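Local coordinates for protein ureidoglycolate hydrolase (Arabidopsis thaliana, PDB 4PXE) that hydrolyses (S)-ureidoglycolate to glyoxylate, ammonia and carbon dioxide with a two-manganese centre, a late step of plant purine breakdown, at residues A229-G240 with S298-I309. Sequence-based numbering, arbitrary orientation.
With GLV (glyoxylic acid), chain E.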
ATOM      1  N   ALA A 229      -5.843  19.495  22.555  1.00 14.08           N
ATOM      2  CA  ALA A 229      -4.821  20.028  21.652  1.00 15.66           C
ATOM      3  C   ALA A 229      -5.342  20.250  20.231  1.00 15.56           C
ATOM      4  O   ALA A 229      -6.343  19.657  19.816  1.00 15.41           O
ATOM      5  CB  ALA A 229      -3.597  19.118  21.650  1.00 15.75           C
ATOM      6  N   ALA A 230      -4.651  21.128  19.503  1.00 15.39           N
ATOM      7  CA  ALA A 230      -5.065  21.568  18.174  1.00 15.75           C
ATOM      8  C   ALA A 230      -4.553  20.631  17.079  1.00 14.09           C
ATOM      9  O   ALA A 230      -3.344  20.536  16.861  1.00 15.67           O
ATOM     10  CB  ALA A 230      -4.542  22.967  17.924  1.00 16.44           C
ATOM     11  N   PRO A 231      -5.476  19.947  16.389  1.00 12.82           N
ATOM     12  CA  PRO A 231      -5.046  18.944  15.408  1.00 13.70           C
ATOM     13  C   PRO A 231      -5.069  19.436  13.962  1.00 15.45           C
ATOM     14  O   PRO A 231      -5.934  20.226  13.576  1.00 15.51           O
ATOM     15  CB  PRO A 231      -6.102  17.854  15.582  1.00 15.25           C
ATOM     16  CG  PRO A 231      -7.369  18.641  15.884  1.00 15.03           C
ATOM     17  CD  PRO A 231      -6.925  19.879  16.644  1.00 15.21           C
ATOM     18  N   ALA A 232      -4.123  18.945  13.167  1.00 14.19           N
ATOM     19  CA  ALA A 232      -4.133  19.203  11.728  1.00 15.36           C
ATOM     20  C   ALA A 232      -3.723  17.963  10.951  1.00 13.01           C
ATOM     21  O   ALA A 232      -3.036  17.088  11.478  1.00 14.45           O
ATOM     22  CB  ALA A 232      -3.208  20.370  11.374  1.00 17.09           C
ATOM     23  N   SER A 233      -4.136  17.895   9.691  1.00 13.82           N
ATOM     24  CA  SER A 233      -3.658  16.823   8.832  1.00 13.90           C
ATOM     25  C   SER A 233      -3.465  17.321   7.407  1.00 14.90           C
ATOM     26  O   SER A 233      -4.156  18.236   6.952  1.00 16.18           O
ATOM     27  CB  SER A 233      -4.579  15.606   8.870  1.00 16.95           C
ATOM     28  OG  SER A 233      -5.748  15.827   8.125  1.00 18.80           O
ATOM     29  N   LEU A 234      -2.494  16.719   6.727  1.00 14.04           N
ATOM     30  CA  LEU A 234      -2.092  17.123   5.391  1.00 14.80           C
ATOM     31  C   LEU A 234      -2.051  15.902   4.479  1.00 16.94           C
ATOM     32  O   LEU A 234      -1.695  14.807   4.916  1.00 17.11           O
ATOM     33  CB  LEU A 234      -0.682  17.719   5.432  1.00 17.38           C
ATOM     34  CG  LEU A 234      -0.259  18.661   6.561  1.00 18.19           C
ATOM     35  CD1 LEU A 234       1.216  19.004   6.450  1.00 24.54           C
ATOM     36  CD2 LEU A 234      -1.092  19.924   6.506  1.00 23.66           C
ATOM     37  N   LYS A 235      -2.416  16.101   3.217  1.00 15.98           N
ATOM     38  CA  LYS A 235      -2.205  15.102   2.171  1.00 15.35           C
ATOM     39  C   LYS A 235      -1.229  15.679   1.157  1.00 15.82           C
ATOM     40  O   LYS A 235      -1.418  16.798   0.680  1.00 15.48           O
ATOM     41  CB  LYS A 235      -3.509  14.795   1.444  1.00 20.63           C
ATOM     42  CG  LYS A 235      -4.388  13.761   2.102  1.00 28.05           C
ATOM     43  CD  LYS A 235      -5.232  13.039   1.052  1.00 35.01           C
ATOM     44  CE  LYS A 235      -6.180  13.996   0.335  1.00 37.66           C
ATOM     45  NZ  LYS A 235      -6.985  13.288  -0.708  1.00 37.75           N
ATOM     46  N   VAL A 236      -0.201  14.908   0.809  1.00 14.17           N
ATOM     47  CA  VAL A 236       0.827  15.367  -0.109  1.00 13.16           C
ATOM     48  C   VAL A 236       1.087  14.308  -1.163  1.00 15.75           C
ATOM     49  O   VAL A 236       1.177  13.114  -0.854  1.00 15.40           O
ATOM     50  CB  VAL A 236       2.139  15.677   0.639  1.00 15.22           C
ATOM     51  CG1 VAL A 236       3.195  16.220  -0.308  1.00 18.17           C
ATOM     52  CG2 VAL A 236       1.880  16.674   1.774  1.00 17.67           C
ATOM     53  N   GLU A 237       1.187  14.738  -2.415  1.00 15.24           N
ATOM     54  CA  GLU A 237       1.593  13.837  -3.485  1.00 13.63           C
ATOM     55  C   GLU A 237       2.711  14.427  -4.323  1.00 17.06           C
ATOM     56  O   GLU A 237       2.724  15.626  -4.617  1.00 15.44           O
ATOM     57  CB  GLU A 237       0.406  13.449  -4.373  1.00 15.86           C
ATOM     58  CG  GLU A 237      -0.686  12.712  -3.613  1.00 17.15           C
ATOM     59  CD  GLU A 237      -1.693  12.026  -4.515  1.00 28.17           C
ATOM     60  OE1 GLU A 237      -1.783  12.385  -5.713  1.00 28.84           O
ATOM     61  OE2 GLU A 237      -2.398  11.120  -4.018  1.00 29.96           O
ATOM     62  N   PHE A 238       3.659  13.569  -4.688  1.00 14.04           N
ATOM     63  CA  PHE A 238       4.724  13.918  -5.621  1.00 13.09           C
ATOM     64  C   PHE A 238       4.563  13.077  -6.883  1.00 16.14           C
ATOM     65  O   PHE A 238       4.168  11.913  -6.800  1.00 15.25           O
ATOM     66  CB  PHE A 238       6.094  13.611  -5.023  1.00 14.94           C
ATOM     67  CG  PHE A 238       6.461  14.453  -3.830  1.00 14.34           C
ATOM     68  CD1 PHE A 238       6.895  15.764  -3.991  1.00 15.55           C
ATOM     69  CD2 PHE A 238       6.427  13.908  -2.555  1.00 14.36           C
ATOM     70  CE1 PHE A 238       7.270  16.517  -2.897  1.00 15.53           C
ATOM     71  CE2 PHE A 238       6.805  14.662  -1.456  1.00 14.92           C
ATOM     72  CZ  PHE A 238       7.223  15.963  -1.627  1.00 15.62           C
ATOM     73  N   GLU A 239       4.865  13.661  -8.044  1.00 14.88           N
ATOM     74  CA  GLU A 239       4.840  12.910  -9.303  1.00 15.72           C
ATOM     75  C   GLU A 239       6.161  13.008 -10.054  1.00 14.33           C
ATOM     76  O   GLU A 239       6.738  14.094 -10.168  1.00 15.42           O
ATOM     77  CB  GLU A 239       3.696  13.399 -10.208  1.00 16.51           C
ATOM     78  CG  GLU A 239       2.308  12.973  -9.745  1.00 18.50           C
ATOM     79  CD  GLU A 239       1.184  13.584 -10.569  1.00 26.69           C
ATOM     80  OE1 GLU A 239       1.458  14.517 -11.349  1.00 28.09           O
ATOM     81  OE2 GLU A 239       0.025  13.137 -10.421  1.00 31.55           O
ATOM     82  N   GLY A 240       6.636  11.869 -10.557  1.00 13.28           N
ATOM     83  CA  GLY A 240       7.830  11.809 -11.385  1.00 14.73           C
ATOM     84  C   GLY A 240       7.567  10.963 -12.618  1.00 13.82           C
ATOM     85  O   GLY A 240       6.433  10.576 -12.879  1.00 15.81           O
ATOM     86  N   SER A 298       6.518   6.500  -9.661  1.00 12.37           N
ATOM     87  CA  SER A 298       6.140   7.699 -10.411  1.00 12.86           C
ATOM     88  C   SER A 298       5.170   8.572  -9.624  1.00 15.09           C
ATOM     89  O   SER A 298       4.935   9.718  -9.982  1.00 14.94           O
ATOM     90  CB  SER A 298       5.525   7.347 -11.775  1.00 14.79           C
ATOM     91  OG  SER A 298       4.421   6.472 -11.640  1.00 15.43           O
ATOM     92  N   LYS A 299       4.590   8.020  -8.566  1.00 12.29           N
ATOM     93  CA  LYS A 299       3.736   8.792  -7.677  1.00 14.91           C
ATOM     94  C   LYS A 299       3.963   8.333  -6.251  1.00 15.18           C
ATOM     95  O   LYS A 299       4.115   7.144  -5.990  1.00 14.11           O
ATOM     96  CB  LYS A 299       2.264   8.622  -8.038  1.00 15.82           C
ATOM     97  CG  LYS A 299       1.848   9.224  -9.361  1.00 24.68           C
ATOM     98  CD  LYS A 299       0.346   9.457  -9.398  1.00 36.40           C
ATOM     99  CE  LYS A 299      -0.428   8.206  -9.002  1.00 40.18           C
ATOM    100  NZ  LYS A 299      -1.903   8.440  -9.050  1.00 44.84           N
ATOM    101  N   SER A 300       4.010   9.283  -5.326  1.00 12.82           N
ATOM    102  CA  SER A 300       4.004   8.941  -3.915  1.00 13.24           C
ATOM    103  C   SER A 300       2.935   9.766  -3.221  1.00 13.69           C
ATOM    104  O   SER A 300       2.614  10.871  -3.649  1.00 14.17           O
ATOM    105  CB  SER A 300       5.372   9.170  -3.283  1.00 13.36           C
ATOM    106  OG  SER A 300       5.762  10.533  -3.368  1.00 13.22           O
ATOM    107  N   HIS A 301       2.387   9.208  -2.150  1.00 13.49           N
ATOM    108  CA  HIS A 301       1.240   9.771  -1.457  1.00 12.44           C
ATOM    109  C   HIS A 301       1.530   9.668   0.029  1.00 14.06           C
ATOM    110  O   HIS A 301       1.728   8.562   0.543  1.00 14.06           O
ATOM    111  CB  HIS A 301      -0.009   8.949  -1.822  1.00 15.15           C
ATOM    112  CG  HIS A 301      -1.237   9.301  -1.038  1.00 16.40           C
ATOM    113  ND1 HIS A 301      -2.192  10.184  -1.498  1.00 20.52           N
ATOM    114  CD2 HIS A 301      -1.678   8.863   0.165  1.00 16.84           C
ATOM    115  CE1 HIS A 301      -3.159  10.290  -0.601  1.00 22.03           C
ATOM    116  NE2 HIS A 301      -2.872   9.498   0.416  1.00 19.34           N
ATOM    117  N   LEU A 302       1.579  10.816   0.706  1.00 13.61           N
ATOM    118  CA  LEU A 302       1.798  10.859   2.155  1.00 12.74           C
ATOM    119  C   LEU A 302       0.598  11.464   2.837  1.00 13.62           C
ATOM    120  O   LEU A 302      -0.016  12.397   2.317  1.00 14.08           O
ATOM    121  CB  LEU A 302       2.981  11.749   2.526  1.00 15.57           C
ATOM    122  CG  LEU A 302       4.350  11.481   1.936  1.00 15.11           C
ATOM    123  CD1 LEU A 302       4.457  12.227   0.616  1.00 16.43           C
ATOM    124  CD2 LEU A 302       5.449  11.901   2.909  1.00 16.53           C
ATOM    125  N   GLU A 303       0.278  10.955   4.021  1.00 12.01           N
ATOM    126  CA  GLU A 303      -0.700  11.614   4.872  1.00 13.10           C
ATOM    127  C   GLU A 303      -0.029  11.881   6.206  1.00 14.63           C
ATOM    128  O   GLU A 303       0.540  10.974   6.830  1.00 14.12           O
ATOM    129  CB  GLU A 303      -1.977  10.781   5.007  1.00 14.36           C
ATOM    130  CG  GLU A 303      -2.549  10.446   3.648  1.00 16.64           C
ATOM    131  CD  GLU A 303      -3.932   9.835   3.692  1.00 20.24           C
ATOM    132  OE1 GLU A 303      -4.648  10.002   4.704  1.00 21.96           O
ATOM    133  OE2 GLU A 303      -4.309   9.188   2.696  1.00 22.09           O
ATOM    134  N   ILE A 304      -0.086  13.144   6.617  1.00 13.89           N
ATOM    135  CA  ILE A 304       0.708  13.667   7.713  1.00 13.85           C
ATOM    136  C   ILE A 304      -0.210  14.208   8.794  1.00 14.66           C
ATOM    137  O   ILE A 304      -1.143  14.950   8.499  1.00 14.09           O
ATOM    138  CB  ILE A 304       1.606  14.813   7.212  1.00 13.04           C
ATOM    139  CG1 ILE A 304       2.513  14.317   6.072  1.00 16.55           C
ATOM    140  CG2 ILE A 304       2.441  15.388   8.349  1.00 16.46           C
ATOM    141  CD1 ILE A 304       3.278  15.431   5.338  1.00 15.76           C
ATOM    142  N   ASP A 305       0.057  13.822  10.042  1.00 11.78           N
ATOM    143  CA  ASP A 305      -0.719  14.259  11.200  1.00 11.69           C
ATOM    144  C   ASP A 305       0.213  15.155  12.007  1.00 12.72           C
ATOM    145  O   ASP A 305       1.351  14.791  12.259  1.00 13.58           O
ATOM    146  CB  ASP A 305      -1.131  13.017  12.007  1.00 12.87           C
ATOM    147  CG  ASP A 305      -1.867  13.353  13.286  1.00 14.86           C
ATOM    148  OD1 ASP A 305      -1.229  13.846  14.239  1.00 14.05           O
ATOM    149  OD2 ASP A 305      -3.076  13.087  13.344  1.00 13.87           O
ATOM    150  N   THR A 306      -0.248  16.338  12.406  1.00 14.00           N
ATOM    151  CA  THR A 306       0.579  17.166  13.287  1.00 14.70           C
ATOM    152  C   THR A 306      -0.288  17.964  14.248  1.00 14.00           C
ATOM    153  O   THR A 306      -1.377  18.418  13.889  1.00 14.52           O
ATOM    154  CB  THR A 306       1.587  18.063  12.506  1.00 15.26           C
ATOM    155  OG1 THR A 306       2.528  18.655  13.414  1.00 17.29           O
ATOM    156  CG2 THR A 306       0.884  19.136  11.691  1.00 18.45           C
ATOM    157  N   ARG A 307       0.176  18.075  15.491  1.00 13.88           N
ATOM    158  CA  ARG A 307      -0.627  18.703  16.551  1.00 12.38           C
ATOM    159  C   ARG A 307       0.249  19.403  17.570  1.00 13.74           C
ATOM    160  O   ARG A 307       1.437  19.117  17.694  1.00 15.22           O
ATOM    161  CB  ARG A 307      -1.488  17.666  17.309  1.00 14.45           C
ATOM    162  CG  ARG A 307      -1.967  16.490  16.455  1.00 15.14           C
ATOM    163  CD  ARG A 307      -2.759  15.494  17.263  1.00 14.33           C
ATOM    164  NE  ARG A 307      -2.955  14.285  16.467  1.00 13.59           N
ATOM    165  CZ  ARG A 307      -3.806  13.312  16.782  1.00 12.92           C
ATOM    166  NH1 ARG A 307      -4.531  13.391  17.897  1.00 12.87           N
ATOM    167  NH2 ARG A 307      -3.922  12.244  16.003  1.00 13.77           N
ATOM    168  N   ASP A 308      -0.374  20.320  18.317  1.00 14.75           N
ATOM    169  CA  ASP A 308       0.264  20.951  19.473  1.00 16.28           C
ATOM    170  C   ASP A 308      -0.859  21.534  20.324  1.00 14.36           C
ATOM    171  O   ASP A 308      -1.917  21.876  19.805  1.00 15.52           O
ATOM    172  CB  ASP A 308       1.224  22.066  19.018  1.00 16.43           C
ATOM    173  CG  ASP A 308       2.264  22.445  20.080  1.00 19.16           C
ATOM    174  OD1 ASP A 308       1.941  22.480  21.297  1.00 20.84           O
ATOM    175  OD2 ASP A 308       3.422  22.730  19.692  1.00 19.53           O
ATOM    176  N   ILE A 309      -0.627  21.664  21.623  1.00 16.98           N
ATOM    177  CA  ILE A 309      -1.579  22.367  22.474  1.00 18.94           C
ATOM    178  C   ILE A 309      -1.564  23.853  22.106  1.00 20.13           C
ATOM    179  O   ILE A 309      -2.588  24.532  22.200  1.00 22.02           O
ATOM    180  CB  ILE A 309      -1.294  22.135  23.980  1.00 18.92           C
ATOM    181  CG1 ILE A 309      -2.393  22.775  24.846  1.00 20.88           C
ATOM    182  CG2 ILE A 309       0.079  22.666  24.365  1.00 21.32           C
ATOM    183  CD1 ILE A 309      -3.810  22.311  24.521  1.00 23.48           C
TER
HETATM  184  C1  GLV E 503      -8.234  10.224  17.099  1.00 15.82           C
HETATM  185  O1  GLV E 503      -9.138  10.667  18.051  1.00 16.76           O
HETATM  186  C2  GLV E 503      -6.875  10.818  17.224  1.00 13.91           C
HETATM  187  O2  GLV E 503      -6.650  11.648  18.163  1.00 13.73           O
HETATM  188  O3  GLV E 503      -5.969  10.488  16.404  1.00 14.59           O
HETATM  189  O   HOH W   1      -4.288  15.654  13.640  1.00 15.48           O
HETATM  190  O   HOH W   2      -3.458  10.761  -7.596  1.00 38.54           O
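P231 and R307 form a non-hydrogen-bonded antiparallel pair, CG of R307 lying 4.1 Å from P231 CA. The R307 side chain, extended from CG to NE, carries its guanidinium to glyoxylate: NH1 bonds O2 at 2.8 Å and NH2 bonds O3 at 2.7 Å, a two-pronged grip on the carboxylate. N294 of the second subunit also bonds glyoxylate. Behind the guanidinium, R307 NE meets the syn lone pair of D305 OD1 at 2.9 Å and NH2 reaches OD2; the two bonds together hold it against rotation. Replacing R307 by a leucine would probably leave the glyoxylate carboxylate without this clamp and D305 without its salt-bridge mate.

Farther along the same face, E237 OE2 accepts from H301 ND1 at 2.7 Å with its anti lone pair, the carboxylate turned 73° from the imidazole. With CG anti to the backbone N (chi1 172°), the H301 ring reaches between E237 and E303, and NE2 donates almost straight (177°) to E303 OE2. Bonds at both nitrogens hold the ring's orientation.

The reverse face is mainly apolar: V236 CG2 meets I304 CD1 at 4.0 Å, and L302 CD1 approaches F238 CE2. Paired backbone bonds from A230–D308 to F238–S300 support this antiparallel register, D308 N to A230 O being weak. Both strands belong to the dimerization region of this M20-family enzyme; helices 256-272 and 311-332 cover the apolar face, and strand 335-344 flanks 229-240.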